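Local coordinates for protein carboxynorspermidine decarboxylase (Campylobacter jejuni subsp. jejuni 81116, PDB 3N29) that probably catalyses the pyridoxal-phosphate-dependent decarboxylation of carboxynorspermidine to norspermidine, using a beta/alpha-barrel fold, at residues Asp52-Asn57 / Lys86-Tyr91; Glu197-His202 / Lys225-Met230; Lys293-Leu298 / Ala341-Gly346. All blocks are in the same frame, centred on the assembly; numbering follows the deposited sequence.

Contact 1. Residues Asp52-Asn57 / Lys86-Tyr91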
loop_
_atom_site.group_PDB
_atom_site.type_symbol
_atom_site.label_atom_id
_atom_site.label_comp_id
_atom_site.label_asym_id
_atom_site.label_seq_id
_atom_site.Cartn_x
_atom_site.Cartn_y
_atom_site.Cartn_z
ATOM N N ASP A 52 6.699 3.363 27.206
ATOM C CA ASP A 52 6.091 2.729 28.356
ATOM C C ASP A 52 5.128 1.586 27.962
ATOM O O ASP A 52 5.075 0.556 28.628
ATOM C CB ASP A 52 5.343 3.725 29.276
ATOM C CG ASP A 52 6.304 4.659 30.097
ATOM O OD1 ASP A 52 7.473 4.276 30.356
ATOM O OD2 ASP A 52 5.883 5.806 30.412
ATOM N N LYS A 53 4.328 1.789 26.904
ATOM C CA LYS A 53 3.391 0.763 26.440
ATOM C C LYS A 53 4.097 -0.379 25.786
ATOM O O LYS A 53 3.732 -1.564 25.993
ATOM C CB LYS A 53 2.416 1.373 25.426
ATOM C CG LYS A 53 1.631 2.580 26.015
ATOM C CD LYS A 53 0.352 2.187 26.682
ATOM C CE LYS A 53 -0.523 3.470 27.047
ATOM N NZ LYS A 53 -0.812 4.322 25.828
ATOM N N LEU A 54 5.124 -0.078 24.987
ATOM C CA LEU A 54 5.900 -1.116 24.355
ATOM C C LEU A 54 6.556 -1.995 25.438
ATOM O O LEU A 54 6.555 -3.255 25.365
ATOM C CB LEU A 54 7.012 -0.547 23.509
ATOM C CG LEU A 54 8.011 -1.479 22.811
ATOM C CD1 LEU A 54 7.226 -2.510 21.934
ATOM C CD2 LEU A 54 9.095 -0.829 21.991
ATOM N N ARG A 55 7.131 -1.317 26.412
ATOM C CA ARG A 55 7.803 -2.087 27.494
ATOM C C ARG A 55 6.861 -2.995 28.280
ATOM O O ARG A 55 7.293 -4.084 28.642
ATOM C CB ARG A 55 8.630 -1.174 28.424
ATOM C CG ARG A 55 9.917 -0.689 27.849
ATOM C CD ARG A 55 10.724 0.203 28.844
ATOM N NE ARG A 55 11.951 0.692 28.279
ATOM C CZ ARG A 55 13.059 -0.038 28.217
ATOM N NH1 ARG A 55 13.064 -1.289 28.687
ATOM N NH2 ARG A 55 14.149 0.481 27.717
ATOM N N LYS A 56 5.640 -2.557 28.541
ATOM C CA LYS A 56 4.599 -3.361 29.179
ATOM C C LYS A 56 4.285 -4.610 28.369
ATOM O O LYS A 56 4.176 -5.705 28.906
ATOM C CB LYS A 56 3.308 -2.546 29.410
ATOM C CG LYS A 56 3.426 -1.689 30.702
ATOM C CD LYS A 56 2.189 -0.869 31.067
ATOM C CE LYS A 56 1.858 -0.966 32.596
ATOM N NZ LYS A 56 3.059 -0.925 33.542
ATOM N N ASN A 57 4.086 -4.456 27.051
ATOM C CA ASN A 57 3.936 -5.639 26.200
ATOM C C ASN A 57 5.129 -6.606 26.223
ATOM O O ASN A 57 4.955 -7.803 26.312
ATOM C CB ASN A 57 3.703 -5.235 24.696
ATOM C CG ASN A 57 2.370 -4.530 24.456
ATOM O OD1 ASN A 57 1.585 -4.354 25.342
ATOM N ND2 ASN A 57 2.135 -4.121 23.210
ATOM N N LYS A 86 16.209 -1.831 19.869
ATOM C CA LYS A 86 17.092 -2.151 20.978
ATOM C C LYS A 86 16.277 -2.406 22.261
ATOM O O LYS A 86 16.616 -3.328 23.076
ATOM C CB LYS A 86 18.134 -1.061 21.172
ATOM C CG LYS A 86 19.094 -1.420 22.289
ATOM C CD LYS A 86 20.196 -0.417 22.509
ATOM C CE LYS A 86 21.129 -1.007 23.608
ATOM N NZ LYS A 86 22.457 -0.397 23.547
ATOM N N ILE A 87 15.190 -1.638 22.427
ATOM C CA ILE A 87 14.294 -1.834 23.559
ATOM C C ILE A 87 13.682 -3.228 23.502
ATOM O O ILE A 87 13.718 -4.009 24.464
ATOM C CB ILE A 87 13.178 -0.795 23.590
ATOM C CG1 ILE A 87 13.738 0.564 23.978
ATOM C CG2 ILE A 87 12.081 -1.183 24.590
ATOM C CD1 ILE A 87 12.802 1.682 23.582
ATOM N N VAL A 88 13.144 -3.568 22.350
ATOM C CA VAL A 88 12.563 -4.918 22.218
ATOM C C VAL A 88 13.635 -6.012 22.530
ATOM O O VAL A 88 13.383 -7.051 23.177
ATOM C CB VAL A 88 11.935 -5.111 20.867
ATOM C CG1 VAL A 88 11.533 -6.608 20.717
ATOM C CG2 VAL A 88 10.675 -4.180 20.691
ATOM N N GLY A 89 14.853 -5.801 22.066
ATOM C CA GLY A 89 15.924 -6.806 22.372
ATOM C C GLY A 89 16.323 -7.028 23.831
ATOM O O GLY A 89 17.055 -7.968 24.162
ATOM N N GLU A 90 15.864 -6.153 24.694
ATOM C CA GLU A 90 16.092 -6.287 26.134
ATOM C C GLU A 90 15.255 -7.409 26.632
ATOM O O GLU A 90 15.561 -8.045 27.664
ATOM C CB GLU A 90 15.651 -5.008 26.861
ATOM C CG GLU A 90 16.542 -3.843 26.626
ATOM C CD GLU A 90 16.147 -2.657 27.459
ATOM O OE1 GLU A 90 15.623 -2.847 28.606
ATOM O OE2 GLU A 90 16.333 -1.533 26.987
ATOM N N TYR A 91 14.177 -7.658 25.906
ATOM C CA TYR A 91 13.216 -8.617 26.339
ATOM C C TYR A 91 13.114 -9.893 25.521
ATOM O O TYR A 91 12.946 -10.922 26.089
ATOM C CB TYR A 91 11.854 -7.961 26.393
ATOM C CG TYR A 91 11.706 -6.738 27.215
ATOM C CD1 TYR A 91 11.263 -6.803 28.534
ATOM C CD2 TYR A 91 11.916 -5.476 26.667
ATOM C CE1 TYR A 91 11.113 -5.663 29.294
ATOM C CE2 TYR A 91 11.780 -4.345 27.415
ATOM C CZ TYR A 91 11.366 -4.424 28.707
ATOM O OH TYR A 91 11.209 -3.303 29.460
#
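Helices 52-57 and 86-91 run side by side in nearly the same direction, their short axes 9.9 Å apart at closest approach and crossing at -24°, with R55 and I87 as the nearest residues by CA. At that spacing the polar part of the contact depends on one long side chain. R55 is extended from CG to NE (chi2 -179°), which carries its guanidinium across to the far helix. There it grips the E90 carboxylate end-on with two nitrogens: NH1 donates to OE1 at 3.0 Å in a nearly straight bond, and NH2 to OE2 at 3.1 Å. Both acceptors lie close to the guanidinium plane, but the carboxylate is turned 52° from it, so OE1 is met from above its own plane. NH1 also donates to Y91 OH at 2.8 Å, along a more bent path, and thus serves two acceptors. I87 CG2 covers one face of the guanidinium, centred 3.9 Å above it. On its own helix, E51 pairs with R55 NE, so carboxylates from both helices hold the group in place. Deeper in, L54 CD2 rests on I87 CG2 at 4.0 Å and on V88 CG2 at 3.9 Å; V88 and Y91 also touch C58, one turn beyond R55 on helix 51-68. The aliphatic contact of L54 with I87 and V88 thus lies under the ion pair where two helices pack outside a beta/alpha barrel: helix 85-91 links barrel strands 71-75 and 94-97, while helix 51-68 leads into the first of them.

Contact 2. Residues Glu197-His202 / Lys225-Met230. With PLP (pyridoxal-5'-phosphate), chain C.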
loop_
_atom_site.group_PDB
_atom_site.type_symbol
_atom_site.label_atom_id
_atom_site.label_comp_id
_atom_site.label_asym_id
_atom_site.label_seq_id
_atom_site.Cartn_x
_atom_site.Cartn_y
_atom_site.Cartn_z
ATOM N N GLU A 197 16.261 -29.958 11.729
ATOM C CA GLU A 197 16.291 -29.888 13.182
ATOM C C GLU A 197 15.021 -29.313 13.775
ATOM O O GLU A 197 14.827 -29.390 14.977
ATOM C CB GLU A 197 17.531 -29.112 13.679
ATOM C CG GLU A 197 18.791 -29.977 13.687
ATOM C CD GLU A 197 20.083 -29.194 14.090
ATOM O OE1 GLU A 197 20.048 -27.968 14.305
ATOM O OE2 GLU A 197 21.151 -29.813 14.221
ATOM N N GLY A 198 14.167 -28.679 12.949
ATOM C CA GLY A 198 12.960 -28.119 13.483
ATOM C C GLY A 198 11.753 -28.190 12.562
ATOM O O GLY A 198 11.862 -28.298 11.321
ATOM N N LEU A 199 10.596 -28.078 13.179
ATOM C CA LEU A 199 9.346 -27.884 12.445
ATOM C C LEU A 199 8.699 -26.582 12.827
ATOM O O LEU A 199 8.819 -26.113 14.007
ATOM C CB LEU A 199 8.407 -29.043 12.735
ATOM C CG LEU A 199 8.825 -30.427 12.232
ATOM C CD1 LEU A 199 7.844 -31.448 12.786
ATOM C CD2 LEU A 199 8.949 -30.525 10.633
ATOM N N HIS A 200 8.029 -25.981 11.849
ATOM C CA HIS A 200 7.456 -24.668 12.001
ATOM C C HIS A 200 6.006 -24.684 11.527
ATOM O O HIS A 200 5.711 -25.292 10.514
ATOM C CB HIS A 200 8.277 -23.691 11.150
ATOM C CG HIS A 200 7.751 -22.298 11.138
ATOM N ND1 HIS A 200 6.734 -21.908 10.293
ATOM C CD2 HIS A 200 8.155 -21.180 11.786
ATOM C CE1 HIS A 200 6.480 -20.619 10.482
ATOM N NE2 HIS A 200 7.346 -20.139 11.361
ATOM N N PHE A 201 5.097 -24.081 12.273
ATOM C CA PHE A 201 3.787 -23.693 11.727
ATOM C C PHE A 201 3.455 -22.225 12.018
ATOM O O PHE A 201 3.956 -21.644 12.988
ATOM C CB PHE A 201 2.624 -24.626 12.111
ATOM C CG PHE A 201 2.259 -24.615 13.567
ATOM C CD1 PHE A 201 1.376 -23.657 14.077
ATOM C CD2 PHE A 201 2.819 -25.558 14.425
ATOM C CE1 PHE A 201 1.091 -23.607 15.448
ATOM C CE2 PHE A 201 2.544 -25.569 15.796
ATOM C CZ PHE A 201 1.664 -24.594 16.320
ATOM N N HIS A 202 2.584 -21.667 11.175
ATOM C CA HIS A 202 1.932 -20.404 11.441
ATOM C C HIS A 202 0.525 -20.478 10.906
ATOM O O HIS A 202 0.288 -20.582 9.695
ATOM C CB HIS A 202 2.756 -19.186 10.927
ATOM C CG HIS A 202 2.032 -17.877 11.019
ATOM N ND1 HIS A 202 1.976 -17.130 12.174
ATOM C CD2 HIS A 202 1.333 -17.174 10.081
ATOM C CE1 HIS A 202 1.265 -16.035 11.955
ATOM N NE2 HIS A 202 0.864 -16.035 10.686
ATOM N N LYS A 225 4.485 -38.125 14.572
ATOM C CA LYS A 225 5.510 -39.154 14.439
ATOM C C LYS A 225 6.899 -38.576 14.088
ATOM O O LYS A 225 7.914 -39.239 14.301
ATOM C CB LYS A 225 5.065 -40.241 13.441
ATOM C CG LYS A 225 5.498 -40.039 12.018
ATOM C CD LYS A 225 4.744 -40.948 11.028
ATOM C CE LYS A 225 5.481 -42.228 10.709
ATOM N NZ LYS A 225 5.081 -42.693 9.325
ATOM N N TRP A 226 6.954 -37.322 13.627
ATOM C CA TRP A 226 8.227 -36.699 13.318
ATOM C C TRP A 226 8.695 -35.623 14.309
ATOM O O TRP A 226 9.734 -35.041 14.110
ATOM C CB TRP A 226 8.155 -36.071 11.905
ATOM C CG TRP A 226 7.791 -37.079 10.886
ATOM C CD1 TRP A 226 8.547 -38.143 10.470
ATOM C CD2 TRP A 226 6.595 -37.122 10.158
ATOM N NE1 TRP A 226 7.872 -38.856 9.523
ATOM C CE2 TRP A 226 6.658 -38.263 9.316
ATOM C CE3 TRP A 226 5.455 -36.320 10.132
ATOM C CZ2 TRP A 226 5.642 -38.591 8.422
ATOM C CZ3 TRP A 226 4.434 -36.653 9.258
ATOM C CH2 TRP A 226 4.531 -37.779 8.408
ATOM N N ILE A 227 7.943 -35.331 15.358
ATOM C CA ILE A 227 8.245 -34.199 16.235
ATOM C C ILE A 227 9.352 -34.593 17.221
ATOM O O ILE A 227 10.245 -33.790 17.543
ATOM C CB ILE A 227 6.962 -33.759 16.966
ATOM C CG1 ILE A 227 5.910 -33.233 15.965
ATOM C CG2 ILE A 227 7.216 -32.693 17.967
ATOM C CD1 ILE A 227 4.518 -32.917 16.668
ATOM N N GLY A 228 9.344 -35.873 17.635
ATOM C CA GLY A 228 10.276 -36.356 18.660
ATOM C C GLY A 228 11.726 -36.274 18.234
ATOM O O GLY A 228 12.636 -36.182 19.075
ATOM N N GLN A 229 11.963 -36.289 16.927
ATOM C CA GLN A 229 13.332 -36.313 16.431
ATOM C C GLN A 229 13.923 -34.924 16.281
ATOM O O GLN A 229 15.104 -34.769 15.966
ATOM C CB GLN A 229 13.421 -37.119 15.123
ATOM C CG GLN A 229 12.721 -36.406 13.910
ATOM C CD GLN A 229 12.354 -37.353 12.796
ATOM O OE1 GLN A 229 11.695 -38.380 13.018
ATOM N NE2 GLN A 229 12.738 -36.990 11.562
ATOM N N MET A 230 13.099 -33.886 16.491
ATOM C CA MET A 230 13.527 -32.512 16.227
ATOM C C MET A 230 14.184 -31.918 17.478
ATOM O O MET A 230 13.986 -32.411 18.612
ATOM C CB MET A 230 12.298 -31.710 15.769
ATOM C CG MET A 230 11.651 -32.182 14.453
ATOM S SD MET A 230 12.797 -32.032 13.138
ATOM C CE MET A 230 12.041 -32.973 11.833
HETATM N N1 PLP C . 5.418 -15.882 11.658
HETATM C C2 PLP C . 5.054 -15.977 10.345
HETATM C C2A PLP C . 5.622 -17.077 9.484
HETATM C C3 PLP C . 4.172 -14.985 9.814
HETATM O O3 PLP C . 3.797 -15.050 8.471
HETATM C C4 PLP C . 3.681 -13.948 10.629
HETATM C C4A PLP C . 2.777 -12.880 10.030
HETATM C C5 PLP C . 4.031 -13.912 11.988
HETATM C C6 PLP C . 4.911 -14.904 12.468
HETATM C C5A PLP C . 3.525 -12.831 12.915
HETATM O O4P PLP C . 2.122 -12.749 12.903
HETATM P P PLP C . 1.331 -11.768 13.851
HETATM O O1P PLP C . 1.900 -10.383 13.610
HETATM O O2P PLP C . 1.601 -12.206 15.311
HETATM O O3P PLP C . -0.097 -11.925 13.580
#
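The beta/alpha barrel that holds pyridoxal phosphate has 198-200 as its sixth strand, and this contact packs that strand's outer side against the loop between helix 209-223 and strand 232-234, within a beta-alpha-beta crossover. The loop closes with a type I turn from I227 to M230, fastened by the bond from M230 N to I227 O, and brings M230 CA to 4.9 Å from E197 CA. No hydrogen bond joins the two segments; the contact is mainly apolar. L199 points outward from the barrel strand and fits between two loop side chains, CD1 against I227 CG1 at 4.1 Å and CG against M230 CG at 4.0 Å, crossing each at about a right angle. M230 is bent at chi2 (-62°), which folds its thioether back along the strand: SD lies 3.6 Å from G198 N, and CE touches L199 CG and CD2. The I227 side chain also packs on F219 of helix 209-223 and on F258 and Y262 of helix 248-262. The same strand and the residues after it supply the cofactor site. H200 NE2 is hydrogen-bonded to E269, another residue of the pyridoxal phosphate pocket, and its CE1 is 3.8 Å from the cofactor methyl C2A. H202 ND1 accepts from the backbone N of G237, a bond that helps fix the rotation of the imidazole. With CG anti to the backbone N (chi1 172°), H202 lays its ring over the pyridine, stacked face to face, with PLP C3 centred above the imidazole and H202 CE1 3.5 Å from PLP C4.

Contact 3. Residues Lys293-Leu298 / Ala341-Gly346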
loop_
_atom_site.group_PDB
_atom_site.type_symbol
_atom_site.label_atom_id
_atom_site.label_comp_id
_atom_site.label_asym_id
_atom_site.label_seq_id
_atom_site.Cartn_x
_atom_site.Cartn_y
_atom_site.Cartn_z
ATOM N N LYS A 293 -23.119 16.708 5.633
ATOM C CA LYS A 293 -22.404 16.533 6.888
ATOM C C LYS A 293 -21.218 17.496 7.010
ATOM O O LYS A 293 -20.786 18.050 6.050
ATOM C CB LYS A 293 -21.898 15.118 7.031
ATOM C CG LYS A 293 -22.812 14.087 6.519
ATOM C CD LYS A 293 -22.906 12.880 7.373
ATOM C CE LYS A 293 -23.282 13.236 8.812
ATOM N NZ LYS A 293 -24.271 12.354 9.402
ATOM N N GLN A 294 -20.719 17.686 8.206
ATOM C CA GLN A 294 -19.488 18.384 8.403
ATOM C C GLN A 294 -18.379 17.388 8.087
ATOM O O GLN A 294 -18.440 16.251 8.451
ATOM C CB GLN A 294 -19.347 18.871 9.816
ATOM C CG GLN A 294 -20.405 19.834 10.250
ATOM C CD GLN A 294 -20.232 21.124 9.625
ATOM O OE1 GLN A 294 -19.309 21.819 9.900
ATOM N NE2 GLN A 294 -21.112 21.454 8.754
ATOM N N ILE A 295 -17.405 17.862 7.347
ATOM C CA ILE A 295 -16.291 17.066 6.916
ATOM C C ILE A 295 -14.970 17.720 7.278
ATOM O O ILE A 295 -14.724 18.808 6.882
ATOM C CB ILE A 295 -16.338 16.886 5.398
ATOM C CG1 ILE A 295 -17.674 16.300 4.983
ATOM C CG2 ILE A 295 -15.223 16.011 4.928
ATOM C CD1 ILE A 295 -17.949 16.390 3.578
ATOM N N ALA A 296 -14.121 17.002 7.986
ATOM C CA ALA A 296 -12.811 17.468 8.336
ATOM C C ALA A 296 -11.819 16.796 7.416
ATOM O O ALA A 296 -11.796 15.610 7.293
ATOM C CB ALA A 296 -12.507 17.128 9.729
ATOM N N ILE A 297 -11.012 17.591 6.764
ATOM C CA ILE A 297 -9.979 17.082 5.877
ATOM C C ILE A 297 -8.653 17.163 6.642
ATOM O O ILE A 297 -8.238 18.250 7.042
ATOM C CB ILE A 297 -9.908 17.906 4.657
ATOM C CG1 ILE A 297 -11.291 17.886 3.958
ATOM C CG2 ILE A 297 -8.798 17.395 3.729
ATOM C CD1 ILE A 297 -11.379 18.656 2.569
ATOM N N LEU A 298 -8.041 16.034 6.828
ATOM C CA LEU A 298 -6.848 15.918 7.634
ATOM C C LEU A 298 -5.592 15.882 6.781
ATOM O O LEU A 298 -5.657 15.598 5.555
ATOM C CB LEU A 298 -6.891 14.685 8.486
ATOM C CG LEU A 298 -8.199 14.469 9.202
ATOM C CD1 LEU A 298 -8.109 13.202 10.025
ATOM C CD2 LEU A 298 -8.655 15.737 9.983
ATOM N N ALA A 341 -21.089 15.395 15.061
ATOM C CA ALA A 341 -20.649 14.397 14.078
ATOM C C ALA A 341 -19.764 15.025 13.001
ATOM O O ALA A 341 -20.149 16.076 12.397
ATOM C CB ALA A 341 -21.889 13.737 13.370
ATOM N N TYR A 342 -18.682 14.351 12.660
ATOM C CA TYR A 342 -17.875 14.709 11.489
ATOM C C TYR A 342 -17.438 13.462 10.669
ATOM O O TYR A 342 -17.087 12.395 11.261
ATOM C CB TYR A 342 -16.612 15.389 11.982
ATOM C CG TYR A 342 -16.784 16.766 12.591
ATOM C CD1 TYR A 342 -16.617 17.902 11.828
ATOM C CD2 TYR A 342 -17.043 16.908 13.937
ATOM C CE1 TYR A 342 -16.762 19.181 12.371
ATOM C CE2 TYR A 342 -17.184 18.145 14.506
ATOM C CZ TYR A 342 -17.061 19.284 13.708
ATOM O OH TYR A 342 -17.182 20.467 14.307
ATOM N N LEU A 343 -17.437 13.596 9.351
ATOM C CA LEU A 343 -16.681 12.700 8.464
ATOM C C LEU A 343 -15.195 13.117 8.554
ATOM O O LEU A 343 -14.858 14.287 8.380
ATOM C CB LEU A 343 -17.180 12.783 7.022
ATOM C CG LEU A 343 -18.471 12.036 6.700
ATOM C CD1 LEU A 343 -18.904 12.330 5.187
ATOM C CD2 LEU A 343 -18.241 10.543 6.961
ATOM N N LEU A 344 -14.322 12.197 8.916
ATOM C CA LEU A 344 -12.869 12.445 8.894
ATOM C C LEU A 344 -12.320 11.862 7.609
ATOM O O LEU A 344 -12.677 10.704 7.257
ATOM C CB LEU A 344 -12.204 11.730 10.053
ATOM C CG LEU A 344 -12.604 12.199 11.446
ATOM C CD1 LEU A 344 -11.721 11.460 12.493
ATOM C CD2 LEU A 344 -12.571 13.714 11.679
ATOM N N THR A 345 -11.577 12.680 6.871
ATOM C CA THR A 345 -11.170 12.323 5.560
ATOM C C THR A 345 -9.726 12.700 5.338
ATOM O O THR A 345 -9.185 13.512 6.086
ATOM C CB THR A 345 -12.052 13.039 4.543
ATOM O OG1 THR A 345 -11.885 14.451 4.559
ATOM C CG2 THR A 345 -13.616 12.744 4.810
ATOM N N GLY A 346 -9.153 12.206 4.244
ATOM C CA GLY A 346 -7.727 12.342 3.976
ATOM C C GLY A 346 -7.371 13.371 2.931
ATOM O O GLY A 346 -8.205 13.950 2.293
HETATM O O HOH W 1 -21.851 16.313 10.395
#
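In the mixed beta sheet of the second domain, strands 294-298 and 341-345 form a parallel pair, their short axes 4.5 Å apart at closest approach. The backbone bonds alternate between the strands: L343 N to Q294 O, A296 N to L343 O at 2.8 Å, T345 N to A296 O, and L298 N to T345 O at 2.9 Å. A296 O takes two donors, because T345 OG1, set between its own backbone N and carbonyl carbon (chi1 66°), adds a bond of 3.0 Å from above the carbonyl plane. At the leading end a water bridges Q294 N and A341 O. On one face I295 and L343 lie side by side, while I295 CG2 meets T345 CG2 at 3.6 Å. On the other, A296 CB touches L344 CD2 at 3.9 Å, and Q294 CB approaches Y342 CD1 obliquely at 3.5 Å; the Y342 hydroxyl is bonded to L364 N. The face of I295 and T345 looks toward the second subunit, whose Y178 packs on I295 and whose R180 bonds to G346 O. Flanked by antiparallel strands 279-290 and 354-360, the pair is a parallel step in the otherwise largely antiparallel sheet of this decarboxylase family's C-terminal beta domain.

How the contacts relate
The three contacts lie in series along the chain and none touches another; contacts 2 and 3, on opposite sides of the chain's centre, have centres about 52 Å apart. Contacts 1 and 2 both concern the barrel domain: contact 1 joins two outer helices and is partly buried, whereas contact 2 is a buried seam behind a barrel strand that also supplies cofactor-pocket residues. Contact 3 is buried too, but in the beta domain, with one face at the subunit interface. Chemistry follows place: a charged side-chain grip over an aliphatic base in contact 1, van der Waals packing without a hydrogen bond between the segments in contact 2, and repeated backbone hydrogen bonds in contact 3.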